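Local coordinates for glycosyl hydrolase, family 38 (Enterococcus faecalis, PDB 5KBP), which probably hydrolyses alpha-mannosidic bonds in carbohydrates as a metal-binding family 38 glycoside hydrolase, at residues 99-104 and 316-321; 308-313 and 349-354; 829-834 and 893-898; 103-108 and 342-347. All coordinates share one frame; numbering follows the deposited sequence.

Interaction 1 of 4, residues 99-104 and 316-321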
loop_
_atom_site.group_PDB
_atom_site.type_symbol
_atom_site.label_atom_id
_atom_site.label_comp_id
_atom_site.label_asym_id
_atom_site.label_seq_id
_atom_site.Cartn_x
_atom_site.Cartn_y
_atom_site.Cartn_z
ATOM N N SER A 99 -9.803 16.121 -10.121
ATOM C CA SER A 99 -10.487 17.371 -9.826
ATOM C C SER A 99 -9.817 18.543 -10.537
ATOM O O SER A 99 -8.693 18.448 -11.039
ATOM C CB SER A 99 -10.520 17.627 -8.318
ATOM O OG SER A 99 -9.215 17.826 -7.804
ATOM N N SER A 100 -10.539 19.666 -10.575
ATOM C CA SER A 100 -10.012 20.876 -11.196
ATOM C C SER A 100 -8.733 21.333 -10.507
ATOM O O SER A 100 -7.742 21.669 -11.167
ATOM C CB SER A 100 -11.068 21.982 -11.159
ATOM O OG SER A 100 -12.226 21.609 -11.884
ATOM N N GLU A 101 -8.737 21.349 -9.173
ATOM C CA GLU A 101 -7.549 21.764 -8.435
ATOM C C GLU A 101 -6.407 20.774 -8.612
ATOM O O GLU A 101 -5.242 21.179 -8.697
ATOM C CB GLU A 101 -7.883 21.939 -6.954
ATOM C CG GLU A 101 -8.622 23.226 -6.644
ATOM C CD GLU A 101 -7.780 24.456 -6.922
ATOM O OE1 GLU A 101 -6.557 24.412 -6.669
ATOM O OE2 GLU A 101 -8.339 25.464 -7.400
ATOM N N SER A 102 -6.715 19.475 -8.670
ATOM C CA SER A 102 -5.665 18.474 -8.843
ATOM C C SER A 102 -4.893 18.696 -10.138
ATOM O O SER A 102 -3.680 18.457 -10.195
ATOM C CB SER A 102 -6.264 17.070 -8.814
ATOM O OG SER A 102 -6.770 16.764 -7.528
ATOM N N ASN A 103 -5.577 19.154 -11.188
ATOM C CA ASN A 103 -4.882 19.517 -12.418
ATOM C C ASN A 103 -3.944 20.694 -12.191
ATOM O O ASN A 103 -2.846 20.740 -12.758
ATOM C CB ASN A 103 -5.894 19.842 -13.515
ATOM C CG ASN A 103 -6.558 18.601 -14.075
ATOM O OD1 ASN A 103 -5.934 17.829 -14.803
ATOM N ND2 ASN A 103 -7.831 18.406 -13.749
ATOM N N VAL A 104 -4.359 21.656 -11.365
ATOM C CA VAL A 104 -3.519 22.816 -11.084
ATOM C C VAL A 104 -2.366 22.438 -10.162
ATOM O O VAL A 104 -1.226 22.872 -10.367
ATOM C CB VAL A 104 -4.375 23.956 -10.498
ATOM C CG1 VAL A 104 -3.499 24.989 -9.808
ATOM C CG2 VAL A 104 -5.209 24.609 -11.595
ATOM N N GLN A 316 -11.154 16.295 0.846
ATOM C CA GLN A 316 -10.511 16.381 2.153
ATOM C C GLN A 316 -9.356 17.374 2.149
ATOM O O GLN A 316 -9.112 18.048 3.156
ATOM C CB GLN A 316 -10.023 14.997 2.585
ATOM C CG GLN A 316 -9.309 14.967 3.924
ATOM C CD GLN A 316 -10.238 15.263 5.082
ATOM O OE1 GLN A 316 -11.383 14.815 5.103
ATOM N NE2 GLN A 316 -9.751 16.029 6.051
ATOM N N LEU A 317 -8.641 17.487 1.031
ATOM C CA LEU A 317 -7.509 18.398 0.934
ATOM C C LEU A 317 -7.925 19.789 0.464
ATOM O O LEU A 317 -7.580 20.790 1.099
ATOM C CB LEU A 317 -6.447 17.819 -0.008
ATOM C CG LEU A 317 -5.717 16.555 0.454
ATOM C CD1 LEU A 317 -4.771 16.048 -0.626
ATOM C CD2 LEU A 317 -4.964 16.823 1.745
ATOM N N GLU A 318 -8.670 19.865 -0.640
ATOM C CA GLU A 318 -8.983 21.162 -1.236
ATOM C C GLU A 318 -9.996 21.937 -0.403
ATOM O O GLU A 318 -9.871 23.156 -0.241
ATOM C CB GLU A 318 -9.513 20.972 -2.658
ATOM C CG GLU A 318 -8.635 20.120 -3.553
ATOM C CD GLU A 318 -9.380 19.603 -4.768
ATOM O OE1 GLU A 318 -10.543 20.014 -4.968
ATOM O OE2 GLU A 318 -8.809 18.782 -5.515
ATOM N N ASN A 319 -11.005 21.251 0.132
ATOM C CA ASN A 319 -12.167 21.909 0.708
ATOM C C ASN A 319 -12.294 21.723 2.215
ATOM O O ASN A 319 -13.239 22.252 2.809
ATOM C CB ASN A 319 -13.437 21.407 0.014
ATOM C CG ASN A 319 -13.335 21.472 -1.498
ATOM O OD1 ASN A 319 -13.249 20.447 -2.171
ATOM N ND2 ASN A 319 -13.337 22.685 -2.039
ATOM N N ILE A 320 -11.377 20.994 2.849
ATOM C CA ILE A 320 -11.427 20.804 4.296
ATOM C C ILE A 320 -10.109 21.247 4.919
ATOM O O ILE A 320 -10.052 22.260 5.624
ATOM C CB ILE A 320 -11.735 19.342 4.665
ATOM C CG1 ILE A 320 -12.984 18.844 3.936
ATOM C CG2 ILE A 320 -11.917 19.209 6.169
ATOM C CD1 ILE A 320 -14.249 19.566 4.327
ATOM N N ALA A 321 -9.042 20.488 4.653
ATOM C CA ALA A 321 -7.775 20.699 5.350
ATOM C C ALA A 321 -7.176 22.063 5.028
ATOM O O ALA A 321 -6.815 22.824 5.933
ATOM C CB ALA A 321 -6.793 19.582 4.996
HETATM O O HOH W 1 -11.339 20.915 -7.428
#
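Glu101, in the first turn of helix 100-117, and Glu318, midway along helix 304-332, bring the two backbones closest together, their CA atoms 7.4 Å apart. Ser99 is the N-cap of the first helix, and the second carries a pi-type turn in which Ala321 N reaches back to Gln316 O. The arrangement illustrates a helix start receiving a carboxylate from a neighbouring helix. Ser99 OG lies between its own backbone N and carbonyl carbon (chi1 65°), where it accepts from Ser102 N at 3.1 Å and gives a hydrogen bond of 2.5 Å to the syn lone pair of Glu318 OE2. Beyond CG the Glu318 chain is extended, which carries the carboxylate to the helix start; its CD rests 3.5 Å from Glu101 CB. The negative charge would be favoured by the helix start and by Arg315, which forms a salt bridge to OE1. Glu101, bent at chi2, takes its carboxylate away to Arg846, Arg105, Tyr693 and Thr832; the two carboxylate planes lie 71° apart and Glu101 OE1 is 6.2 Å from Glu318 OE2. A water accepts from Glu101 N at 3.2 Å and donates to Glu318 OE1 at 2.7 Å.

Interaction 2 of 4, residues 308-313 and 349-354. With SO4 (sulfate ion), chain F.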
loop_
_atom_site.group_PDB
_atom_site.type_symbol
_atom_site.label_atom_id
_atom_site.label_comp_id
_atom_site.label_asym_id
_atom_site.label_seq_id
_atom_site.Cartn_x
_atom_site.Cartn_y
_atom_site.Cartn_z
ATOM N N GLN A 308 -14.377 6.941 -6.231
ATOM C CA GLN A 308 -14.989 7.391 -4.985
ATOM C C GLN A 308 -13.931 7.843 -3.987
ATOM O O GLN A 308 -14.075 8.892 -3.347
ATOM C CB GLN A 308 -15.851 6.277 -4.392
ATOM C CG GLN A 308 -17.105 5.977 -5.196
ATOM C CD GLN A 308 -17.944 4.872 -4.585
ATOM O OE1 GLN A 308 -17.415 3.894 -4.057
ATOM N NE2 GLN A 308 -19.260 5.026 -4.651
ATOM N N TRP A 309 -12.857 7.064 -3.841
ATOM C CA TRP A 309 -11.779 7.457 -2.942
ATOM C C TRP A 309 -11.089 8.724 -3.427
ATOM O O TRP A 309 -10.715 9.583 -2.620
ATOM C CB TRP A 309 -10.770 6.316 -2.800
ATOM C CG TRP A 309 -11.072 5.402 -1.659
ATOM C CD1 TRP A 309 -11.856 4.287 -1.688
ATOM C CD2 TRP A 309 -10.598 5.527 -0.314
ATOM N NE1 TRP A 309 -11.899 3.709 -0.442
ATOM C CE2 TRP A 309 -11.134 4.451 0.419
ATOM C CE3 TRP A 309 -9.770 6.444 0.340
ATOM C CZ2 TRP A 309 -10.870 4.268 1.774
ATOM C CZ3 TRP A 309 -9.511 6.262 1.685
ATOM C CH2 TRP A 309 -10.058 5.183 2.387
ATOM N N ASN A 310 -10.911 8.860 -4.742
ATOM C CA ASN A 310 -10.269 10.056 -5.276
ATOM C C ASN A 310 -11.098 11.299 -4.974
ATOM O O ASN A 310 -10.561 12.330 -4.554
ATOM C CB ASN A 310 -10.046 9.908 -6.780
ATOM C CG ASN A 310 -9.128 10.976 -7.336
ATOM O OD1 ASN A 310 -8.252 11.484 -6.635
ATOM N ND2 ASN A 310 -9.328 11.327 -8.601
ATOM N N THR A 311 -12.414 11.215 -5.180
ATOM C CA THR A 311 -13.294 12.324 -4.822
ATOM C C THR A 311 -13.193 12.644 -3.335
ATOM O O THR A 311 -13.138 13.816 -2.947
ATOM C CB THR A 311 -14.740 11.994 -5.203
ATOM O OG1 THR A 311 -14.854 11.897 -6.628
ATOM C CG2 THR A 311 -15.690 13.072 -4.699
ATOM N N LYS A 312 -13.148 11.611 -2.489
ATOM C CA LYS A 312 -13.118 11.831 -1.047
ATOM C C LYS A 312 -11.822 12.506 -0.613
ATOM O O LYS A 312 -11.840 13.477 0.152
ATOM C CB LYS A 312 -13.309 10.503 -0.313
ATOM C CG LYS A 312 -13.151 10.605 1.194
ATOM C CD LYS A 312 -13.559 9.315 1.889
ATOM C CE LYS A 312 -12.713 8.142 1.423
ATOM N NZ LYS A 312 -13.094 6.878 2.115
ATOM N N VAL A 313 -10.682 12.003 -1.093
ATOM C CA VAL A 313 -9.393 12.556 -0.684
ATOM C C VAL A 313 -9.218 13.972 -1.223
ATOM O O VAL A 313 -8.648 14.840 -0.550
ATOM C CB VAL A 313 -8.251 11.628 -1.137
ATOM C CG1 VAL A 313 -6.895 12.223 -0.778
ATOM C CG2 VAL A 313 -8.409 10.250 -0.512
ATOM N N GLN A 349 0.201 10.608 -7.101
ATOM C CA GLN A 349 0.742 9.329 -7.546
ATOM C C GLN A 349 -0.352 8.339 -7.927
ATOM O O GLN A 349 -0.055 7.325 -8.565
ATOM C CB GLN A 349 1.644 8.733 -6.463
ATOM C CG GLN A 349 2.962 9.475 -6.291
ATOM C CD GLN A 349 3.712 9.067 -5.038
ATOM O OE1 GLN A 349 3.517 7.974 -4.508
ATOM N NE2 GLN A 349 4.574 9.955 -4.552
ATOM N N ASN A 350 -1.599 8.606 -7.544
ATOM C CA ASN A 350 -2.748 7.850 -8.024
ATOM C C ASN A 350 -3.382 8.476 -9.258
ATOM O O ASN A 350 -4.372 7.942 -9.767
ATOM C CB ASN A 350 -3.805 7.721 -6.922
ATOM C CG ASN A 350 -3.457 6.659 -5.903
ATOM O OD1 ASN A 350 -2.580 5.830 -6.132
ATOM N ND2 ASN A 350 -4.153 6.672 -4.772
ATOM N N HIS A 351 -2.836 9.585 -9.747
ATOM C CA HIS A 351 -3.416 10.316 -10.865
ATOM C C HIS A 351 -2.789 10.074 -12.243
ATOM O O HIS A 351 -3.298 10.642 -13.217
ATOM C CB HIS A 351 -3.380 11.813 -10.560
ATOM C CG HIS A 351 -4.384 12.240 -9.536
ATOM N ND1 HIS A 351 -4.435 13.521 -9.029
ATOM C CD2 HIS A 351 -5.382 11.555 -8.930
ATOM C CE1 HIS A 351 -5.420 13.605 -8.151
ATOM N NE2 HIS A 351 -6.012 12.426 -8.074
ATOM N N PRO A 352 -1.714 9.286 -12.407
ATOM C CA PRO A 352 -1.346 8.882 -13.771
ATOM C C PRO A 352 -2.511 8.175 -14.446
ATOM O O PRO A 352 -3.266 7.440 -13.807
ATOM C CB PRO A 352 -0.154 7.946 -13.556
ATOM C CG PRO A 352 0.487 8.472 -12.341
ATOM C CD PRO A 352 -0.646 8.917 -11.454
ATOM N N HIS A 353 -2.660 8.416 -15.754
ATOM C CA HIS A 353 -3.894 8.032 -16.437
ATOM C C HIS A 353 -4.176 6.541 -16.301
ATOM O O HIS A 353 -5.320 6.143 -16.060
ATOM C CB HIS A 353 -3.846 8.453 -17.909
ATOM C CG HIS A 353 -2.701 7.870 -18.678
ATOM N ND1 HIS A 353 -1.419 8.368 -18.593
ATOM C CD2 HIS A 353 -2.650 6.847 -19.562
ATOM C CE1 HIS A 353 -0.625 7.669 -19.383
ATOM N NE2 HIS A 353 -1.347 6.740 -19.982
ATOM N N ASP A 354 -3.149 5.698 -16.418
ATOM C CA ASP A 354 -3.368 4.266 -16.242
ATOM C C ASP A 354 -3.767 3.907 -14.814
ATOM O O ASP A 354 -4.398 2.866 -14.604
ATOM C CB ASP A 354 -2.120 3.486 -16.651
ATOM C CG ASP A 354 -1.898 3.495 -18.148
ATOM O OD1 ASP A 354 -2.863 3.777 -18.890
ATOM O OD2 ASP A 354 -0.763 3.212 -18.587
HETATM S S SO4 F . -12.981 8.588 5.962
HETATM O O1 SO4 F . -11.724 8.357 6.666
HETATM O O2 SO4 F . -14.035 8.880 6.928
HETATM O O3 SO4 F . -12.829 9.723 5.057
HETATM O O4 SO4 F . -13.338 7.398 5.195
#
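Asn310 on helix 304-332 meets His351 in the connection that follows helix 337-348, within the helical bundle expected of the alpha-mannosidase middle domain. Taken in order, the connection first brings Asn350 near, its CA 8.3 Å from that of Asn310, but this side chain turns its amide to Met368 O and Arg371 on helix 362-393. His351 makes the cross-link. Its NE2 donates to Asn310 OD1 at 2.8 Å, almost straight (168°), and the oxygen lies at the ring edge, in the ring plane. The amide is turned 68° against the imidazole, and the donor is tilted from the carbonyl plane. For Asn310, CG anti to the backbone N (chi1 -168°) directs the amide to that edge; Phe372 and Leu347 pack beside it. Pro352 stands at the N-cap position of helix 353-356, which the chain enters at His353, its backbone bonded to Leu92. Two residues beyond Asn310, Lys312, bent at chi3, sets NZ over the rim of one Trp309 face and hydrogen-bonds O4 of a sulfate, probably from the crystallisation liquor, NZ to O4 3.1 Å.

Interaction 3 of 4, residues 829-834 and 893-898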
loop_
_atom_site.group_PDB
_atom_site.type_symbol
_atom_site.label_atom_id
_atom_site.label_comp_id
_atom_site.label_asym_id
_atom_site.label_seq_id
_atom_site.Cartn_x
_atom_site.Cartn_y
_atom_site.Cartn_z
ATOM N N ILE A 829 -20.698 31.477 -9.578
ATOM C CA ILE A 829 -19.265 31.255 -9.439
ATOM C C ILE A 829 -19.038 29.957 -8.678
ATOM O O ILE A 829 -19.759 29.646 -7.726
ATOM C CB ILE A 829 -18.580 32.433 -8.714
ATOM C CG1 ILE A 829 -18.862 33.746 -9.443
ATOM C CG2 ILE A 829 -17.083 32.202 -8.600
ATOM C CD1 ILE A 829 -18.372 34.970 -8.707
ATOM N N GLY A 830 -18.030 29.196 -9.110
ATOM C CA GLY A 830 -17.567 28.036 -8.372
ATOM C C GLY A 830 -16.264 28.355 -7.673
ATOM O O GLY A 830 -15.320 28.862 -8.286
ATOM N N TRP A 831 -16.219 28.065 -6.375
ATOM C CA TRP A 831 -15.062 28.339 -5.535
ATOM C C TRP A 831 -14.365 27.023 -5.222
ATOM O O TRP A 831 -14.987 26.103 -4.680
ATOM C CB TRP A 831 -15.481 29.061 -4.254
ATOM C CG TRP A 831 -16.246 30.318 -4.529
ATOM C CD1 TRP A 831 -17.601 30.458 -4.592
ATOM C CD2 TRP A 831 -15.696 31.614 -4.797
ATOM N NE1 TRP A 831 -17.930 31.761 -4.875
ATOM C CE2 TRP A 831 -16.778 32.491 -5.006
ATOM C CE3 TRP A 831 -14.394 32.118 -4.876
ATOM C CZ2 TRP A 831 -16.598 33.843 -5.289
ATOM C CZ3 TRP A 831 -14.218 33.461 -5.158
ATOM C CH2 TRP A 831 -15.314 34.308 -5.359
ATOM N N THR A 832 -13.076 26.937 -5.559
ATOM C CA THR A 832 -12.362 25.668 -5.547
ATOM C C THR A 832 -11.163 25.609 -4.611
ATOM O O THR A 832 -10.735 24.501 -4.272
ATOM C CB THR A 832 -11.879 25.312 -6.963
ATOM O OG1 THR A 832 -11.003 26.338 -7.444
ATOM C CG2 THR A 832 -13.059 25.174 -7.910
ATOM N N ALA A 833 -10.604 26.743 -4.188
ATOM C CA ALA A 833 -9.381 26.701 -3.400
ATOM C C ALA A 833 -9.325 27.859 -2.416
ATOM O O ALA A 833 -9.625 29.003 -2.768
ATOM C CB ALA A 833 -8.139 26.732 -4.299
ATOM N N VAL A 834 -8.942 27.543 -1.180
ATOM C CA VAL A 834 -8.521 28.520 -0.180
ATOM C C VAL A 834 -7.328 27.906 0.543
ATOM O O VAL A 834 -7.487 26.931 1.286
ATOM C CB VAL A 834 -9.631 28.881 0.821
ATOM C CG1 VAL A 834 -9.044 29.625 2.016
ATOM C CG2 VAL A 834 -10.691 29.734 0.151
ATOM N N ARG A 893 -9.954 32.790 -11.956
ATOM C CA ARG A 893 -9.338 33.896 -11.239
ATOM C C ARG A 893 -8.773 33.417 -9.908
ATOM O O ARG A 893 -9.410 32.640 -9.192
ATOM C CB ARG A 893 -10.348 35.022 -11.006
ATOM C CG ARG A 893 -9.755 36.257 -10.349
ATOM C CD ARG A 893 -10.680 37.454 -10.479
ATOM N NE ARG A 893 -10.810 37.901 -11.862
ATOM C CZ ARG A 893 -11.534 38.949 -12.241
ATOM N NH1 ARG A 893 -12.197 39.660 -11.340
ATOM N NH2 ARG A 893 -11.596 39.286 -13.522
ATOM N N THR A 894 -7.570 33.890 -9.586
ATOM C CA THR A 894 -6.892 33.553 -8.342
ATOM C C THR A 894 -6.503 34.836 -7.622
ATOM O O THR A 894 -5.879 35.720 -8.219
ATOM C CB THR A 894 -5.649 32.695 -8.600
ATOM O OG1 THR A 894 -6.014 31.538 -9.362
ATOM C CG2 THR A 894 -5.026 32.251 -7.286
ATOM N N TRP A 895 -6.868 34.935 -6.349
ATOM C CA TRP A 895 -6.571 36.098 -5.528
ATOM C C TRP A 895 -5.363 35.839 -4.634
ATOM O O TRP A 895 -4.967 34.695 -4.392
ATOM C CB TRP A 895 -7.776 36.477 -4.663
ATOM C CG TRP A 895 -8.953 37.016 -5.421
ATOM C CD1 TRP A 895 -9.285 38.328 -5.592
ATOM C CD2 TRP A 895 -9.963 36.255 -6.094
ATOM N NE1 TRP A 895 -10.436 38.432 -6.335
ATOM C CE2 TRP A 895 -10.871 37.173 -6.657
ATOM C CE3 TRP A 895 -10.184 34.887 -6.278
ATOM C CZ2 TRP A 895 -11.985 36.767 -7.387
ATOM C CZ3 TRP A 895 -11.290 34.487 -7.008
ATOM C CH2 TRP A 895 -12.175 35.424 -7.555
ATOM N N ARG A 896 -4.783 36.929 -4.138
ATOM C CA ARG A 896 -3.701 36.876 -3.165
ATOM C C ARG A 896 -3.932 37.954 -2.120
ATOM O O ARG A 896 -4.073 39.131 -2.463
ATOM C CB ARG A 896 -2.331 37.076 -3.824
ATOM C CG ARG A 896 -1.214 37.316 -2.818
ATOM C CD ARG A 896 0.007 37.962 -3.455
ATOM N NE ARG A 896 0.814 37.009 -4.209
ATOM C CZ ARG A 896 2.010 37.288 -4.719
ATOM N NH1 ARG A 896 2.539 38.494 -4.554
ATOM N NH2 ARG A 896 2.680 36.363 -5.392
ATOM N N PHE A 897 -3.975 37.551 -0.852
ATOM C CA PHE A 897 -4.122 38.468 0.274
ATOM C C PHE A 897 -2.817 38.471 1.059
ATOM O O PHE A 897 -2.435 37.451 1.641
ATOM C CB PHE A 897 -5.293 38.060 1.167
ATOM C CG PHE A 897 -6.641 38.203 0.512
ATOM C CD1 PHE A 897 -7.173 37.173 -0.247
ATOM C CD2 PHE A 897 -7.378 39.365 0.664
ATOM C CE1 PHE A 897 -8.414 37.303 -0.846
ATOM C CE2 PHE A 897 -8.619 39.501 0.068
ATOM C CZ PHE A 897 -9.138 38.469 -0.689
ATOM N N GLU A 898 -2.134 39.611 1.073
ATOM C CA GLU A 898 -0.868 39.721 1.788
ATOM C C GLU A 898 -1.093 39.890 3.286
ATOM O O GLU A 898 -0.403 39.272 4.098
ATOM C CB GLU A 898 -0.040 40.885 1.244
ATOM C CG GLU A 898 0.333 40.738 -0.221
ATOM C CD GLU A 898 1.767 41.140 -0.501
ATOM O OE1 GLU A 898 2.378 41.808 0.359
ATOM O OE2 GLU A 898 2.286 40.779 -1.578
#
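Trp831, whose indole meets that of Trp895 across the contact, is anchored at its backbone N by a hydrogen bond with Tyr414 OH. The meeting of the indoles is purely apolar. Trp831 CZ3 comes within 3.6 Å of Trp895 CZ3 and 3.7 Å of Trp895 CH2, so the far corners of the six-membered rings do the touching. Their centroids are 5.5 Å apart and the planes 34° from each other, an oblique pair that is neither stacked nor edge-to-face. The two side chains approach at about a right angle. Each indole is also backed from its own strand: Ile829 CG2 covers part of one Trp831 face, and Arg893 CG part of one Trp895 face. His824 adds an edge-to-face partner to Trp831. The strands themselves are not neighbours; strand 843-849 lies between them in the C-terminal beta sandwich, antiparallel to both, and the indoles meet over it. Thr832 and Ala833 both face Arg846 there in a classic beta bulge, strand 864-870 packs against Trp895 through Ala866 and Leu869, and helix 100-117 touches Ala833 through Glu101 and Arg105.

Interaction 4 of 4, residues 103-108 and 342-347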
loop_
_atom_site.group_PDB
_atom_site.type_symbol
_atom_site.label_atom_id
_atom_site.label_comp_id
_atom_site.label_asym_id
_atom_site.label_seq_id
_atom_site.Cartn_x
_atom_site.Cartn_y
_atom_site.Cartn_z
ATOM N N ASN A 103 -5.577 19.154 -11.188
ATOM C CA ASN A 103 -4.882 19.517 -12.418
ATOM C C ASN A 103 -3.944 20.694 -12.191
ATOM O O ASN A 103 -2.846 20.740 -12.758
ATOM C CB ASN A 103 -5.894 19.842 -13.515
ATOM C CG ASN A 103 -6.558 18.601 -14.075
ATOM O OD1 ASN A 103 -5.934 17.829 -14.803
ATOM N ND2 ASN A 103 -7.831 18.406 -13.749
ATOM N N VAL A 104 -4.359 21.656 -11.365
ATOM C CA VAL A 104 -3.519 22.816 -11.084
ATOM C C VAL A 104 -2.366 22.438 -10.162
ATOM O O VAL A 104 -1.226 22.872 -10.367
ATOM C CB VAL A 104 -4.375 23.956 -10.498
ATOM C CG1 VAL A 104 -3.499 24.989 -9.808
ATOM C CG2 VAL A 104 -5.209 24.609 -11.595
ATOM N N ARG A 105 -2.634 21.618 -9.140
ATOM C CA ARG A 105 -1.561 21.183 -8.251
ATOM C C ARG A 105 -0.507 20.382 -9.000
ATOM O O ARG A 105 0.669 20.397 -8.622
ATOM C CB ARG A 105 -2.122 20.353 -7.096
ATOM C CG ARG A 105 -3.271 21.005 -6.348
ATOM C CD ARG A 105 -2.962 22.445 -5.972
ATOM N NE ARG A 105 -4.130 23.126 -5.425
ATOM C CZ ARG A 105 -4.453 23.137 -4.135
ATOM N NH1 ARG A 105 -5.536 23.783 -3.725
ATOM N NH2 ARG A 105 -3.691 22.504 -3.255
ATOM N N ASN A 106 -0.908 19.674 -10.058
ATOM C CA ASN A 106 0.060 18.963 -10.884
ATOM C C ASN A 106 1.022 19.936 -11.554
ATOM O O ASN A 106 2.221 19.659 -11.664
ATOM C CB ASN A 106 -0.667 18.117 -11.930
ATOM C CG ASN A 106 0.271 17.216 -12.707
ATOM O OD1 ASN A 106 1.233 16.681 -12.158
ATOM N ND2 ASN A 106 -0.003 17.047 -13.996
ATOM N N MET A 107 0.512 21.084 -12.003
ATOM C CA MET A 107 1.371 22.088 -12.620
ATOM C C MET A 107 2.127 22.892 -11.569
ATOM O O MET A 107 3.289 23.254 -11.777
ATOM C CB MET A 107 0.541 23.019 -13.505
ATOM C CG MET A 107 -0.521 22.312 -14.336
ATOM S SD MET A 107 -1.477 23.432 -15.381
ATOM C CE MET A 107 -0.321 23.679 -16.717
ATOM N N LEU A 108 1.481 23.172 -10.435
ATOM C CA LEU A 108 2.126 23.936 -9.372
ATOM C C LEU A 108 3.305 23.169 -8.787
ATOM O O LEU A 108 4.393 23.727 -8.603
ATOM C CB LEU A 108 1.099 24.282 -8.290
ATOM C CG LEU A 108 1.429 25.307 -7.199
ATOM C CD1 LEU A 108 2.097 24.655 -5.995
ATOM C CD2 LEU A 108 2.289 26.440 -7.747
ATOM N N TYR A 342 3.481 16.804 0.887
ATOM C CA TYR A 342 3.595 15.355 0.999
ATOM C C TYR A 342 2.259 14.673 0.725
ATOM O O TYR A 342 2.217 13.600 0.113
ATOM C CB TYR A 342 4.122 14.985 2.386
ATOM C CG TYR A 342 4.166 13.505 2.681
ATOM C CD1 TYR A 342 5.227 12.721 2.247
ATOM C CD2 TYR A 342 3.158 12.895 3.415
ATOM C CE1 TYR A 342 5.273 11.366 2.522
ATOM C CE2 TYR A 342 3.195 11.542 3.695
ATOM C CZ TYR A 342 4.255 10.782 3.247
ATOM O OH TYR A 342 4.295 9.435 3.524
ATOM N N ALA A 343 1.157 15.280 1.175
ATOM C CA ALA A 343 -0.158 14.696 0.927
ATOM C C ALA A 343 -0.544 14.803 -0.543
ATOM O O ALA A 343 -1.132 13.872 -1.106
ATOM C CB ALA A 343 -1.209 15.371 1.808
ATOM N N TRP A 344 -0.225 15.932 -1.180
ATOM C CA TRP A 344 -0.615 16.126 -2.573
ATOM C C TRP A 344 0.172 15.213 -3.506
ATOM O O TRP A 344 -0.401 14.623 -4.430
ATOM C CB TRP A 344 -0.435 17.591 -2.970
ATOM C CG TRP A 344 -1.639 18.419 -2.672
ATOM C CD1 TRP A 344 -1.780 19.338 -1.675
ATOM C CD2 TRP A 344 -2.888 18.388 -3.370
ATOM N NE1 TRP A 344 -3.038 19.889 -1.714
ATOM C CE2 TRP A 344 -3.739 19.322 -2.746
ATOM C CE3 TRP A 344 -3.369 17.665 -4.465
ATOM C CZ2 TRP A 344 -5.041 19.550 -3.182
ATOM C CZ3 TRP A 344 -4.660 17.893 -4.895
ATOM C CH2 TRP A 344 -5.481 18.828 -4.255
ATOM N N LYS A 345 1.483 15.091 -3.287
ATOM C CA LYS A 345 2.281 14.179 -4.100
ATOM C C LYS A 345 1.802 12.744 -3.942
ATOM O O LYS A 345 1.741 11.991 -4.921
ATOM C CB LYS A 345 3.759 14.297 -3.730
ATOM C CG LYS A 345 4.413 15.585 -4.197
ATOM C CD LYS A 345 5.858 15.673 -3.734
ATOM C CE LYS A 345 6.502 16.970 -4.198
ATOM N NZ LYS A 345 7.810 17.209 -3.527
ATOM N N THR A 346 1.450 12.348 -2.716
ATOM C CA THR A 346 0.903 11.014 -2.496
ATOM C C THR A 346 -0.391 10.817 -3.277
ATOM O O THR A 346 -0.619 9.749 -3.857
ATOM C CB THR A 346 0.669 10.783 -1.002
ATOM O OG1 THR A 346 1.911 10.905 -0.296
ATOM C CG2 THR A 346 0.083 9.398 -0.756
ATOM N N LEU A 347 -1.245 11.843 -3.315
ATOM C CA LEU A 347 -2.494 11.730 -4.062
ATOM C C LEU A 347 -2.245 11.775 -5.565
ATOM O O LEU A 347 -2.880 11.035 -6.326
ATOM C CB LEU A 347 -3.461 12.839 -3.647
ATOM C CG LEU A 347 -4.796 12.851 -4.394
ATOM C CD1 LEU A 347 -5.554 11.553 -4.164
ATOM C CD2 LEU A 347 -5.637 14.053 -3.988
#
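Arg105 lays its aliphatic stem over a face of Trp344, and this single pair makes the tight part of the contact. Arg105 CG stands 3.6 Å from the centroid of the six-membered ring and only 7° off its normal, a CH-pi contact of good geometry. A bend at chi2 (-48°) turns the rest of the chain along the indole, bringing the guanidinium, tilted 46° to the ring plane, over CZ2. Arg105 NH2 and Trp344 NE1 are 3.1 Å apart, but both are donors: what gathers them is Glu322 OE2, which receives both, while Arg105 NE pairs with Glu101. Away from this pair the two segments do not meet. Partly exposed Tyr342 and Thr346 face away from Arg105, with Thr346 OG1 bonded to Tyr342 O at 2.7 Å, and Tyr342 reaches Glu26 and His29 of the second subunit. A buried arginine-tryptophan pair thus packs helix 100-117 of the N-terminal glycosidase domain on the helical bundle of the middle domain, the domain pairing of family 38 enzymes.

Overall arrangement
Three of the contacts cluster near the centre of the chain: the centres of interactions 1 and 4 are about 9 Å apart, and that of interaction 2 is about 11 Å from each. Interactions 1 and 4 start from helix 100-117 and share Asn103 and Val104; interactions 1 and 2 share helix 304-332, and their segments alternate along the chain. Ser102 packs on His351, and Glu318 on Trp344, making the cluster continuous. Interaction 3 comes last in sequence, its centre about 12 Å from that of interaction 1, and is tied in where Thr832 probably hydrogen-bonds Glu101. Helix 100-117 of the N-terminal region therefore contacts both the middle-domain helices and the C-terminal beta sandwich, uniting three parts of the enzyme.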